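Local coordinates for protein lipolytic enzyme, G-D-S-L family (Bacteroides thetaiotaomicron, PDB 7BR2) that metabolizes the drug diltiazem as a gut microbial serine esterase of the SGNH (GDSL) hydrolase family, at residues Pro80-Val85 / His129-Met134; Asp20-Leu25 / Ile52-Gly57; Lys14-Gly19 / Lys222-Ala227; Asp66-Leu71 / Phe117-Lys122; Gly33-Phe38 / Met214-Leu219. One frame throughout, in Å; residues are numbered along the deposited sequence.

Interaction 1. Residues Pro80-Val85 / His129-Met134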
# COMPACT_ATOMS: atom_id res chain seq x y z
N PRO A 80 -0.74 16.00 9.15
CA PRO A 80 0.14 14.84 9.12
C PRO A 80 1.22 14.96 10.18
O PRO A 80 1.73 16.06 10.46
CB PRO A 80 0.74 14.88 7.71
CG PRO A 80 0.72 16.32 7.35
CD PRO A 80 -0.56 16.85 7.95
N THR A 81 1.53 13.82 10.81
CA THR A 81 2.77 13.65 11.57
C THR A 81 3.89 13.13 10.68
O THR A 81 5.07 13.42 10.92
CB THR A 81 2.56 12.70 12.76
OG1 THR A 81 2.21 11.39 12.30
CG2 THR A 81 1.48 13.21 13.72
N VAL A 82 3.53 12.38 9.63
CA VAL A 82 4.46 11.91 8.61
C VAL A 82 3.82 12.16 7.25
O VAL A 82 2.70 11.70 7.00
CB VAL A 82 4.79 10.41 8.78
CG1 VAL A 82 5.94 10.03 7.87
CG2 VAL A 82 5.16 10.10 10.23
N LEU A 83 4.55 12.83 6.36
CA LEU A 83 4.05 13.22 5.04
C LEU A 83 4.95 12.61 3.98
O LEU A 83 6.15 12.89 3.95
CB LEU A 83 4.00 14.74 4.89
CG LEU A 83 3.60 15.32 3.52
CD1 LEU A 83 2.20 14.92 3.14
CD2 LEU A 83 3.74 16.83 3.48
N MET A 84 4.39 11.73 3.15
CA MET A 84 5.09 11.18 2.01
C MET A 84 4.71 11.97 0.76
O MET A 84 3.54 12.30 0.56
CB MET A 84 4.76 9.69 1.84
CG MET A 84 5.59 8.76 2.72
SD MET A 84 5.43 9.02 4.52
CE MET A 84 3.69 8.67 4.79
N VAL A 85 5.70 12.29 -0.07
CA VAL A 85 5.53 13.16 -1.24
C VAL A 85 6.05 12.43 -2.47
O VAL A 85 7.22 12.05 -2.52
CB VAL A 85 6.24 14.51 -1.05
CG1 VAL A 85 6.03 15.42 -2.25
CG2 VAL A 85 5.79 15.19 0.25
N HIS A 129 6.19 20.10 13.18
CA HIS A 129 6.16 18.76 13.77
C HIS A 129 5.66 17.75 12.74
O HIS A 129 4.70 17.01 12.96
CB HIS A 129 5.28 18.76 15.02
CG HIS A 129 5.70 19.76 16.05
ND1 HIS A 129 6.82 19.60 16.85
CD2 HIS A 129 5.13 20.93 16.43
CE1 HIS A 129 6.93 20.64 17.66
NE2 HIS A 129 5.92 21.46 17.43
N THR A 130 6.30 17.73 11.57
CA THR A 130 5.93 16.79 10.52
C THR A 130 7.18 16.16 9.92
O THR A 130 8.05 16.87 9.41
CB THR A 130 5.10 17.47 9.42
OG1 THR A 130 3.90 18.02 9.98
CG2 THR A 130 4.73 16.45 8.33
N ARG A 131 7.28 14.85 10.01
CA ARG A 131 8.33 14.12 9.33
C ARG A 131 8.05 14.06 7.83
O ARG A 131 6.98 13.58 7.41
CB ARG A 131 8.46 12.72 9.92
CG ARG A 131 9.55 11.87 9.28
CD ARG A 131 10.06 10.81 10.25
NE ARG A 131 9.07 9.84 10.70
CZ ARG A 131 8.89 8.63 10.17
NH1 ARG A 131 9.62 8.25 9.13
NH2 ARG A 131 7.98 7.81 10.67
N ILE A 132 9.00 14.53 7.02
CA ILE A 132 8.86 14.57 5.56
C ILE A 132 9.58 13.38 4.95
O ILE A 132 10.74 13.10 5.29
CB ILE A 132 9.41 15.90 4.99
CG1 ILE A 132 8.75 17.10 5.68
CG2 ILE A 132 9.14 15.99 3.50
CD1 ILE A 132 7.25 17.19 5.44
N VAL A 133 8.90 12.65 4.06
CA VAL A 133 9.48 11.49 3.40
C VAL A 133 9.32 11.65 1.88
O VAL A 133 8.20 11.50 1.35
CB VAL A 133 8.83 10.18 3.87
CG1 VAL A 133 9.45 8.99 3.16
CG2 VAL A 133 8.97 10.04 5.40
N MET A 134 10.42 11.91 1.19
CA MET A 134 10.39 11.91 -0.27
C MET A 134 10.30 10.47 -0.75
O MET A 134 11.10 9.63 -0.34
CB MET A 134 11.64 12.59 -0.83
CG MET A 134 11.76 14.07 -0.51
SD MET A 134 10.53 15.07 -1.37
CE MET A 134 9.68 15.86 0.00
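A chi1 of -170° turns Val82 CG1 away from its own backbone N, and Arg131 leaves its backbone likewise (chi1 -179°) before bending at chi3 (61°), so that the two side chains run alongside each other from one face of the sheet. The guanidinium thereby lies flat against the valine: Val82 CG1 sits over the centre of the group, 4.0 Å from Arg131 CZ. This apolar cover leaves the polar work to outside partners, NH1 of Arg131 forming a salt bridge with Glu176 and a hydrogen bond to Lys14 O. Further along the same face, the doubly bent Met84 chain lays its SD 3.7 Å from Val133 CB. On the other face Leu83 CD2 meets Ile132 CD1 at 4.0 Å and Val85 CB meets Met134 CE at 3.8 Å, with Phe124 and Phe117 of helix 102-125 packed on top. Between the faces runs a continuous set of backbone bonds, among them Arg131 N to Thr81 O (2.8 Å), Leu83 N to Arg131 O (2.8 Å) and Val85 N to Val133 O (3.0 Å). Parallel neighbours joined through helix 102-125 form a beta-alpha-beta crossover, the basic unit of the alpha/beta/alpha fold of SGNH hydrolases.

Interaction 2. Residues Asp20-Leu25 / Ile52-Gly57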
# COMPACT_ATOMS: atom_id res chain seq x y z
N ASP A 20 0.39 7.98 14.88
CA ASP A 20 0.85 8.67 13.67
C ASP A 20 -0.33 8.94 12.73
O ASP A 20 -1.35 8.25 12.74
CB ASP A 20 1.92 7.84 12.96
CG ASP A 20 3.34 8.30 13.29
OD1 ASP A 20 3.53 9.49 13.64
OD2 ASP A 20 4.26 7.45 13.23
N ARG A 21 -0.19 10.01 11.96
CA ARG A 21 -1.10 10.36 10.88
C ARG A 21 -0.24 10.47 9.62
O ARG A 21 0.43 11.49 9.41
CB ARG A 21 -1.85 11.65 11.20
CG ARG A 21 -2.65 11.58 12.50
CD ARG A 21 -3.13 12.96 12.96
NE ARG A 21 -4.09 13.57 12.02
CZ ARG A 21 -5.36 13.20 11.90
NH1 ARG A 21 -5.87 12.20 12.63
NH2 ARG A 21 -6.14 13.83 11.03
N ALA A 22 -0.19 9.40 8.84
CA ALA A 22 0.68 9.31 7.67
C ALA A 22 -0.12 9.65 6.42
O ALA A 22 -1.00 8.89 6.02
CB ALA A 22 1.27 7.91 7.57
N VAL A 23 0.19 10.79 5.80
CA VAL A 23 -0.51 11.25 4.60
C VAL A 23 0.38 10.98 3.39
O VAL A 23 1.55 11.40 3.37
CB VAL A 23 -0.87 12.74 4.68
CG1 VAL A 23 -1.58 13.18 3.40
CG2 VAL A 23 -1.73 13.03 5.92
N PHE A 24 -0.17 10.30 2.38
CA PHE A 24 0.54 9.99 1.13
C PHE A 24 0.07 10.94 0.04
O PHE A 24 -0.98 10.73 -0.57
CB PHE A 24 0.29 8.54 0.72
CG PHE A 24 1.00 7.54 1.57
CD1 PHE A 24 0.42 7.08 2.75
CD2 PHE A 24 2.24 7.05 1.21
CE1 PHE A 24 1.07 6.14 3.55
CE2 PHE A 24 2.90 6.12 1.99
CZ PHE A 24 2.31 5.66 3.17
N LEU A 25 0.86 11.98 -0.22
CA LEU A 25 0.51 12.97 -1.22
C LEU A 25 0.95 12.50 -2.61
O LEU A 25 2.12 12.13 -2.81
CB LEU A 25 1.16 14.31 -0.87
CG LEU A 25 1.28 15.38 -1.95
CD1 LEU A 25 -0.09 15.77 -2.48
CD2 LEU A 25 1.97 16.58 -1.36
N ILE A 52 -2.67 3.48 14.09
CA ILE A 52 -2.21 4.60 13.30
C ILE A 52 -3.35 4.98 12.35
O ILE A 52 -4.37 4.30 12.26
CB ILE A 52 -0.94 4.27 12.50
CG1 ILE A 52 -1.26 3.22 11.42
CG2 ILE A 52 0.14 3.73 13.43
CD1 ILE A 52 -0.24 3.15 10.34
N ARG A 53 -3.11 6.04 11.57
CA ARG A 53 -4.06 6.49 10.55
C ARG A 53 -3.28 6.85 9.30
O ARG A 53 -2.31 7.61 9.37
CB ARG A 53 -4.88 7.70 11.02
CG ARG A 53 -6.14 7.29 11.74
CD ARG A 53 -6.83 8.47 12.43
NE ARG A 53 -7.91 7.97 13.27
CZ ARG A 53 -9.12 7.68 12.81
NH1 ARG A 53 -9.41 7.84 11.52
NH2 ARG A 53 -10.04 7.21 13.64
N VAL A 54 -3.67 6.25 8.18
CA VAL A 54 -3.13 6.55 6.87
C VAL A 54 -4.17 7.33 6.07
O VAL A 54 -5.38 7.06 6.18
CB VAL A 54 -2.72 5.24 6.16
CG1 VAL A 54 -2.24 5.50 4.74
CG2 VAL A 54 -1.64 4.56 6.99
N PHE A 55 -3.71 8.29 5.28
CA PHE A 55 -4.57 9.14 4.46
C PHE A 55 -4.11 9.08 3.01
O PHE A 55 -2.92 9.25 2.72
CB PHE A 55 -4.54 10.61 4.94
CG PHE A 55 -5.07 10.79 6.33
CD1 PHE A 55 -4.26 10.57 7.44
CD2 PHE A 55 -6.39 11.19 6.54
CE1 PHE A 55 -4.74 10.73 8.73
CE2 PHE A 55 -6.88 11.36 7.83
CZ PHE A 55 -6.05 11.13 8.93
N ASN A 56 -5.06 8.81 2.13
CA ASN A 56 -4.87 9.02 0.70
C ASN A 56 -4.90 10.53 0.40
O ASN A 56 -5.91 11.19 0.62
CB ASN A 56 -6.00 8.29 -0.03
CG ASN A 56 -5.90 8.38 -1.54
OD1 ASN A 56 -5.14 9.19 -2.09
ND2 ASN A 56 -6.71 7.57 -2.22
N GLY A 57 -3.79 11.08 -0.10
CA GLY A 57 -3.78 12.47 -0.52
C GLY A 57 -3.41 12.58 -1.99
O GLY A 57 -2.63 13.45 -2.40
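Phe24 and Val54 meet on the tightly packed face, where Val54 CG1 abuts the edge of the phenyl ring, 3.6 Å from Phe24 CE1, and Trp40 and His36 of helix 35-46 close over the pair. Packing is also close near the C-terminal ends of the strands, at Gly57, whose N bonds to Phe24 O at 2.9 Å. The face bearing Arg21, Arg53 and Phe55 is more open to solvent. Here the Phe55 ring, swung back toward the start of its strand (chi1 -63°), touches Val23 CG2 through CD1 (3.8 Å) and puts CZ over one face of the Arg21 guanidinium, toward its rim, 3.4 Å from Arg21 NH2. The two planes are 57° apart, so this is no flat stack. Arg21 NH2 also bonds to Lys78 O, while Arg53, running beside Arg21, extends to a salt bridge with Asp428. Trading Phe55 for an alanine is likely to thin the packing on Val23 CG2 and uncover one face of the Arg21 guanidinium, leaving its bonds to backbone carbonyls to hold it. Regular backbone bonds such as Ala22 N to Arg53 O (2.8 Å) and Phe24 N to Phe55 O (3.0 Å) make this a parallel pair, in which strand 53-58, the outermost of the sheet, lies beside strand 21-26 with helix 35-46 in the connection between them, a beta-alpha-beta arrangement.

Interaction 3. Residues Lys14-Gly19 / Lys222-Ala227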
# COMPACT_ATOMS: atom_id res chain seq x y z
N LYS A 14 11.83 5.77 8.84
CA LYS A 14 11.46 5.26 10.15
C LYS A 14 10.05 4.68 10.11
O LYS A 14 9.18 5.22 9.41
CB LYS A 14 11.52 6.33 11.24
CG LYS A 14 12.85 6.44 11.95
CD LYS A 14 12.78 7.60 12.93
CE LYS A 14 12.81 8.96 12.26
NZ LYS A 14 12.82 10.06 13.27
N PRO A 15 9.79 3.59 10.83
CA PRO A 15 8.44 3.04 10.87
C PRO A 15 7.46 4.01 11.52
O PRO A 15 7.84 4.90 12.29
CB PRO A 15 8.59 1.77 11.73
CG PRO A 15 9.91 1.93 12.44
CD PRO A 15 10.77 2.74 11.55
N PHE A 16 6.18 3.84 11.20
CA PHE A 16 5.15 4.60 11.90
C PHE A 16 4.99 4.04 13.32
O PHE A 16 5.21 2.85 13.57
CB PHE A 16 3.82 4.53 11.13
CG PHE A 16 3.93 4.96 9.68
CD1 PHE A 16 4.67 6.06 9.31
CD2 PHE A 16 3.27 4.24 8.68
CE1 PHE A 16 4.77 6.45 7.98
CE2 PHE A 16 3.36 4.63 7.33
CZ PHE A 16 4.12 5.74 6.99
N LYS A 17 4.60 4.90 14.26
CA LYS A 17 4.39 4.51 15.65
C LYS A 17 3.00 4.94 16.10
O LYS A 17 2.27 5.61 15.36
CB LYS A 17 5.47 5.09 16.59
CG LYS A 17 5.37 6.59 16.79
CD LYS A 17 6.48 7.11 17.72
CE LYS A 17 6.43 8.64 17.91
NZ LYS A 17 5.21 9.12 18.64
N GLU A 18 2.61 4.54 17.32
CA GLU A 18 1.24 4.76 17.79
C GLU A 18 0.84 6.23 17.65
O GLU A 18 1.61 7.12 18.00
CB GLU A 18 1.09 4.31 19.24
CG GLU A 18 -0.33 4.51 19.81
CD GLU A 18 -0.53 5.81 20.60
OE1 GLU A 18 -1.66 6.37 20.57
OE2 GLU A 18 0.43 6.30 21.22
N GLY A 19 -0.35 6.46 17.10
CA GLY A 19 -0.86 7.80 16.97
C GLY A 19 -0.43 8.58 15.74
O GLY A 19 -0.83 9.73 15.59
N LYS A 222 9.67 -2.47 3.29
CA LYS A 222 11.08 -2.84 3.37
C LYS A 222 11.93 -1.62 3.70
O LYS A 222 12.86 -1.71 4.51
CB LYS A 222 11.53 -3.55 2.08
CG LYS A 222 13.04 -3.83 1.97
CD LYS A 222 13.36 -4.94 0.94
CE LYS A 222 13.88 -4.31 -0.33
NZ LYS A 222 14.21 -5.28 -1.40
N ALA A 223 11.59 -0.47 3.14
CA ALA A 223 12.27 0.77 3.50
C ALA A 223 12.03 1.15 4.96
O ALA A 223 12.80 1.93 5.52
CB ALA A 223 11.83 1.91 2.58
N GLN A 224 10.97 0.64 5.58
CA GLN A 224 10.75 0.87 7.00
C GLN A 224 11.35 -0.24 7.87
O GLN A 224 11.10 -0.27 9.08
CB GLN A 224 9.25 1.03 7.29
CG GLN A 224 8.63 2.28 6.66
CD GLN A 224 7.23 2.58 7.20
OE1 GLN A 224 6.36 1.72 7.18
NE2 GLN A 224 7.01 3.81 7.65
N GLY A 225 12.13 -1.14 7.28
CA GLY A 225 12.88 -2.10 8.07
C GLY A 225 12.12 -3.35 8.48
O GLY A 225 12.49 -3.96 9.48
N PHE A 226 11.06 -3.72 7.76
CA PHE A 226 10.26 -4.89 8.09
C PHE A 226 10.62 -6.12 7.27
O PHE A 226 10.08 -7.21 7.54
CB PHE A 226 8.77 -4.59 7.89
CG PHE A 226 8.27 -3.45 8.74
CD1 PHE A 226 8.58 -3.37 10.09
CD2 PHE A 226 7.51 -2.43 8.17
CE1 PHE A 226 8.13 -2.32 10.86
CE2 PHE A 226 7.06 -1.37 8.93
CZ PHE A 226 7.37 -1.31 10.28
N ALA A 227 11.48 -5.99 6.25
CA ALA A 227 11.85 -7.14 5.43
C ALA A 227 12.73 -8.09 6.23
O ALA A 227 13.74 -7.69 6.80
CB ALA A 227 12.56 -6.68 4.17
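The carboxamide of Gln224 stands nearly upright on the ring of Phe16, their planes 73° apart, with NE2 poised over the ring centre and 3.5 Å from Phe16 CE1. An N-H group presented to an aromatic face in this way meets the pi cloud rather than a carbon edge. The same NE2 makes a weak, bent hydrogen bond to Lys14 O, 3.1 Å long and only 130° at the hydrogen. Its amide partner OE1 is taken by the hydroxyl of Tyr43, which also bonds to Phe16 N; the two bonds of the amide together restrain its rotation. Gln224 can reach so far because its chain is extended beyond CG (chi2 -168°). It leaves from the end of helix 210-223, which closes in a Schellman motif: Gly225, at positive phi, is the C-prime residue, with Gly225 N bonded to Lys222 O (2.9 Å) and Phe226 N to Leu221 O. The turn brings Phe226 round beside the proline, where its CZ lies 3.6 Å from Pro15 CB. Above the centre of one face of the Phe226 ring sits Gln224 O, and the rings of Tyr42 and Phe47 pack against Phe226 as well.

Interaction 4. Residues Asp66-Leu71 / Phe117-Lys122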
# COMPACT_ATOMS: atom_id res chain seq x y z
N ASP A 66 -0.13 21.42 -8.86
CA ASP A 66 -1.45 21.19 -8.24
C ASP A 66 -1.33 20.76 -6.78
O ASP A 66 -2.09 21.22 -5.91
CB ASP A 66 -2.21 20.14 -9.03
CG ASP A 66 -2.27 20.45 -10.51
OD1 ASP A 66 -2.94 21.45 -10.86
OD2 ASP A 66 -1.68 19.70 -11.32
N MET A 67 -0.40 19.85 -6.51
CA MET A 67 -0.11 19.44 -5.14
C MET A 67 0.23 20.65 -4.27
O MET A 67 -0.27 20.77 -3.13
CB MET A 67 1.02 18.43 -5.18
CG MET A 67 0.62 17.13 -5.88
SD MET A 67 1.99 15.94 -5.95
CE MET A 67 1.48 14.82 -7.24
N ASN A 68 1.04 21.57 -4.80
CA ASN A 68 1.39 22.78 -4.06
C ASN A 68 0.16 23.65 -3.81
O ASN A 68 0.01 24.22 -2.73
CB ASN A 68 2.45 23.58 -4.80
CG ASN A 68 2.84 24.86 -4.07
OD1 ASN A 68 3.46 24.80 -3.01
ND2 ASN A 68 2.42 26.00 -4.60
N LYS A 69 -0.69 23.83 -4.84
CA LYS A 69 -1.92 24.61 -4.67
C LYS A 69 -2.77 24.10 -3.51
O LYS A 69 -3.44 24.89 -2.83
CB LYS A 69 -2.81 24.58 -5.92
CG LYS A 69 -2.44 25.38 -7.13
CD LYS A 69 -3.61 25.27 -8.15
CE LYS A 69 -4.15 23.84 -8.16
NZ LYS A 69 -5.59 23.69 -8.51
N ARG A 70 -2.82 22.78 -3.32
CA ARG A 70 -3.77 22.21 -2.36
C ARG A 70 -3.15 21.80 -1.02
O ARG A 70 -3.84 21.20 -0.20
CB ARG A 70 -4.50 21.01 -2.97
CG ARG A 70 -3.64 19.82 -3.29
CD ARG A 70 -4.51 18.69 -3.84
NE ARG A 70 -3.75 17.68 -4.58
CZ ARG A 70 -3.34 16.53 -4.06
NH1 ARG A 70 -3.61 16.23 -2.78
NH2 ARG A 70 -2.67 15.66 -4.81
N LEU A 71 -1.86 22.09 -0.79
CA LEU A 71 -1.27 21.78 0.52
C LEU A 71 -2.09 22.28 1.72
O LEU A 71 -2.34 21.52 2.66
CB LEU A 71 0.15 22.35 0.60
CG LEU A 71 1.24 21.62 -0.17
CD1 LEU A 71 2.59 22.30 0.07
CD2 LEU A 71 1.27 20.16 0.20
N PHE A 117 8.16 22.02 -7.38
CA PHE A 117 8.58 21.29 -6.20
C PHE A 117 9.24 22.21 -5.19
O PHE A 117 9.12 21.98 -3.99
CB PHE A 117 9.53 20.15 -6.55
CG PHE A 117 10.13 19.47 -5.34
CD1 PHE A 117 9.42 18.51 -4.65
CD2 PHE A 117 11.40 19.81 -4.89
CE1 PHE A 117 9.96 17.88 -3.54
CE2 PHE A 117 11.94 19.18 -3.78
CZ PHE A 117 11.22 18.21 -3.10
N GLN A 118 9.96 23.24 -5.66
CA GLN A 118 10.66 24.14 -4.75
C GLN A 118 9.68 24.94 -3.90
O GLN A 118 9.94 25.23 -2.73
CB GLN A 118 11.59 25.07 -5.54
CG GLN A 118 12.91 24.42 -6.01
CD GLN A 118 13.75 25.32 -6.91
OE1 GLN A 118 13.55 25.37 -8.12
NE2 GLN A 118 14.70 26.03 -6.32
N GLN A 119 8.54 25.33 -4.49
CA GLN A 119 7.47 25.93 -3.70
C GLN A 119 7.04 24.99 -2.59
O GLN A 119 6.98 25.36 -1.41
CB GLN A 119 6.30 26.25 -4.63
CG GLN A 119 6.58 27.33 -5.69
CD GLN A 119 6.99 28.66 -5.09
OE1 GLN A 119 8.18 28.95 -4.94
NE2 GLN A 119 6.01 29.45 -4.70
N MET A 120 6.79 23.73 -2.96
CA MET A 120 6.42 22.76 -1.93
C MET A 120 7.52 22.60 -0.88
O MET A 120 7.24 22.57 0.32
CB MET A 120 6.11 21.40 -2.57
CG MET A 120 4.95 21.41 -3.55
SD MET A 120 4.60 19.72 -4.05
CE MET A 120 3.52 19.31 -2.72
N GLU A 121 8.77 22.53 -1.33
CA GLU A 121 9.92 22.30 -0.46
C GLU A 121 10.01 23.38 0.59
O GLU A 121 10.23 23.11 1.78
CB GLU A 121 11.19 22.30 -1.31
CG GLU A 121 12.45 21.83 -0.65
CD GLU A 121 13.67 22.17 -1.50
OE1 GLU A 121 13.53 22.97 -2.45
OE2 GLU A 121 14.75 21.62 -1.23
N LYS A 122 9.86 24.63 0.15
CA LYS A 122 9.79 25.75 1.08
C LYS A 122 8.67 25.53 2.09
O LYS A 122 8.87 25.76 3.29
CB LYS A 122 9.59 27.05 0.31
CG LYS A 122 9.34 28.22 1.24
CD LYS A 122 9.50 29.57 0.57
CE LYS A 122 9.67 30.66 1.64
NZ LYS A 122 8.55 30.69 2.64
O HOH W 1 2.92 29.12 -4.07
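Met120 lies antiparallel alongside Asn68, its CG 3.5 Å from Asn68 CB, and carries its thioether on into the groove between Met67 and Leu71. A bend at the last torsion (chi3 86°) sets the methyl between them, with Met120 CE 3.6 Å from Met67 CB and 3.8 Å from Leu71 CD2. Leu25, from strand 21-26 of the sheet, touches all three of these side chains. Toward solvent the chemistry turns polar. Asn68 OD1 rests 3.6 Å from Gln119 CB, an alignment of amide against aliphatic carbon without a direct hydrogen bond between the segments. Instead one water accepts from both amides, 3.2 Å from Asn68 ND2 and 3.2 Å from Gln119 NE2, and so links the outer rims of the two helices. Were Met120 shortened to an alanine, a gap would probably open between Met67 and Leu71, and Leu25 would probably lose part of its cover. The two segments run in similar directions, their axes 9.0 Å apart at closest approach and inclined by 29°, which is close enough for Met120 to span the gap between the helices. Helices 64-75 and 102-125 lead into successive parallel strands and pack side by side over one face of the sheet, as the outer layer of an alpha/beta/alpha sandwich.

Interaction 5. Residues Gly33-Phe38 / Met214-Leu219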
# COMPACT_ATOMS: atom_id res chain seq x y z
N GLY A 33 -5.16 4.31 -6.36
CA GLY A 33 -4.46 3.08 -6.03
C GLY A 33 -4.57 2.68 -4.56
O GLY A 33 -5.08 3.41 -3.71
N ARG A 34 -4.00 1.51 -4.25
CA ARG A 34 -4.18 0.90 -2.94
C ARG A 34 -2.89 0.69 -2.16
O ARG A 34 -2.95 0.14 -1.05
CB ARG A 34 -4.89 -0.45 -3.09
CG ARG A 34 -6.41 -0.36 -3.33
CD ARG A 34 -6.96 -1.75 -3.53
NE ARG A 34 -8.41 -1.81 -3.76
CZ ARG A 34 -9.02 -1.55 -4.92
NH1 ARG A 34 -8.33 -1.16 -5.98
NH2 ARG A 34 -10.33 -1.66 -5.00
N TYR A 35 -1.74 1.14 -2.66
CA TYR A 35 -0.51 0.85 -1.95
C TYR A 35 -0.57 1.37 -0.52
O TYR A 35 -0.11 0.70 0.42
CB TYR A 35 0.70 1.44 -2.69
CG TYR A 35 0.82 2.95 -2.68
CD1 TYR A 35 1.37 3.64 -1.59
CD2 TYR A 35 0.44 3.69 -3.79
CE1 TYR A 35 1.48 5.04 -1.59
CE2 TYR A 35 0.56 5.09 -3.81
CZ TYR A 35 1.09 5.76 -2.72
OH TYR A 35 1.20 7.13 -2.75
N HIS A 36 -1.18 2.55 -0.32
CA HIS A 36 -1.29 3.11 1.02
C HIS A 36 -2.25 2.29 1.87
O HIS A 36 -2.01 2.09 3.07
CB HIS A 36 -1.72 4.58 0.96
CG HIS A 36 -2.75 4.87 -0.09
ND1 HIS A 36 -4.10 4.60 0.09
CD2 HIS A 36 -2.64 5.44 -1.31
CE1 HIS A 36 -4.76 4.96 -0.99
NE2 HIS A 36 -3.91 5.48 -1.85
N SER A 37 -3.32 1.79 1.25
CA SER A 37 -4.24 0.90 1.96
C SER A 37 -3.55 -0.42 2.32
O SER A 37 -3.77 -0.97 3.41
CB SER A 37 -5.49 0.66 1.11
OG SER A 37 -6.48 -0.05 1.83
N PHE A 38 -2.71 -0.94 1.43
CA PHE A 38 -1.98 -2.17 1.72
C PHE A 38 -0.96 -1.96 2.84
O PHE A 38 -0.77 -2.84 3.69
CB PHE A 38 -1.30 -2.66 0.43
CG PHE A 38 -2.27 -3.06 -0.67
CD1 PHE A 38 -3.59 -3.40 -0.37
CD2 PHE A 38 -1.86 -3.11 -2.00
CE1 PHE A 38 -4.47 -3.78 -1.37
CE2 PHE A 38 -2.74 -3.48 -3.01
CZ PHE A 38 -4.05 -3.82 -2.70
N MET A 214 0.67 -3.62 -4.47
CA MET A 214 1.16 -4.46 -3.39
C MET A 214 2.68 -4.52 -3.40
O MET A 214 3.31 -4.54 -2.33
CB MET A 214 0.54 -5.85 -3.47
CG MET A 214 0.75 -6.69 -2.22
SD MET A 214 0.35 -5.84 -0.67
CE MET A 214 1.83 -6.16 0.27
N VAL A 215 3.29 -4.51 -4.58
CA VAL A 215 4.75 -4.42 -4.65
C VAL A 215 5.22 -3.09 -4.08
O VAL A 215 6.23 -3.03 -3.37
CB VAL A 215 5.24 -4.64 -6.10
CG1 VAL A 215 6.68 -4.19 -6.24
CG2 VAL A 215 5.12 -6.10 -6.48
N MET A 216 4.50 -2.02 -4.38
CA MET A 216 4.86 -0.72 -3.83
C MET A 216 4.76 -0.72 -2.31
O MET A 216 5.63 -0.18 -1.61
CB MET A 216 3.96 0.37 -4.42
CG MET A 216 4.25 0.68 -5.86
SD MET A 216 2.99 1.68 -6.67
CE MET A 216 3.39 3.31 -6.02
N ALA A 217 3.70 -1.34 -1.78
CA ALA A 217 3.57 -1.46 -0.34
C ALA A 217 4.71 -2.27 0.23
O ALA A 217 5.31 -1.89 1.25
CB ALA A 217 2.22 -2.09 0.01
N TYR A 218 5.04 -3.38 -0.43
CA TYR A 218 6.15 -4.23 -0.02
C TYR A 218 7.44 -3.43 0.07
O TYR A 218 8.15 -3.48 1.08
CB TYR A 218 6.31 -5.37 -1.04
CG TYR A 218 7.69 -5.98 -1.06
CD1 TYR A 218 8.08 -6.88 -0.08
CD2 TYR A 218 8.61 -5.61 -2.03
CE1 TYR A 218 9.34 -7.42 -0.08
CE2 TYR A 218 9.88 -6.14 -2.04
CZ TYR A 218 10.25 -7.05 -1.06
OH TYR A 218 11.52 -7.58 -1.07
N LEU A 219 7.72 -2.63 -0.96
CA LEU A 219 8.95 -1.86 -0.99
C LEU A 219 8.98 -0.79 0.09
O LEU A 219 10.02 -0.57 0.73
CB LEU A 219 9.15 -1.24 -2.37
CG LEU A 219 9.47 -2.26 -3.47
CD1 LEU A 219 9.34 -1.64 -4.86
CD2 LEU A 219 10.88 -2.84 -3.22
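Phe38 N bonds to Arg34 O at 2.7 Å, within its own segment, and thereby fixes the first turn of helix 35-46 from which Phe38 faces Met214. That carbonyl oxygen also lies over one face of the Phe38 ring, toward its rim. Met214 approaches obliquely: its SD is 4.4 Å from the ring centroid and 40° off the normal, a Met-aromatic contact, while its backbone N meets the ring edge, 3.6 Å from Phe38 CD2. Ala217, one helical turn later, is small enough to let the backbones close in, its CB 3.6 Å from Phe38 CB. A second Met-aromatic pair forms at Tyr35, whose CG sits between the backbone N and the carbonyl carbon (chi1 70°), turning the ring along the interface, where Met216 CE touches it 3.7 Å from Tyr35 CD2. The Tyr35 hydroxyl is held by Thr30, and Trp180 meets the ring edge to face. No hydrogen bond crosses between the two segments, and the touching side chains are buried. Helix 35-46 follows helix 28-32, which begins at Ser28, and helix 210-223 follows His207, both probably of the catalytic triad; the pair packs on the sheet face that bears Phe24, in the second helical layer of the SGNH hydrolase fold.

Interactions 1 and 2 share the parallel sheet: strands 82-85 and 21-26 are neighbours in it, and Thr81 OG1 reaches Asp20 OD1 to tie them. Both rely on backbone hydrogen bonds, whereas interactions 4 and 5 join helices through methionine contacts on opposite faces of that sheet. Interaction 5 is wholly buried, its centre about 2 Å from the centre of the chain, and rich in aromatics; interaction 4, its centre about 23 Å from that of the chain, has a water-bridged rim. Interaction 3 uses the far end of the helix of interaction 5, and there an amide, a proline and two rings do the work. Its Phe16 packs onto Met84 of interaction 1 and Ala22 of interaction 2.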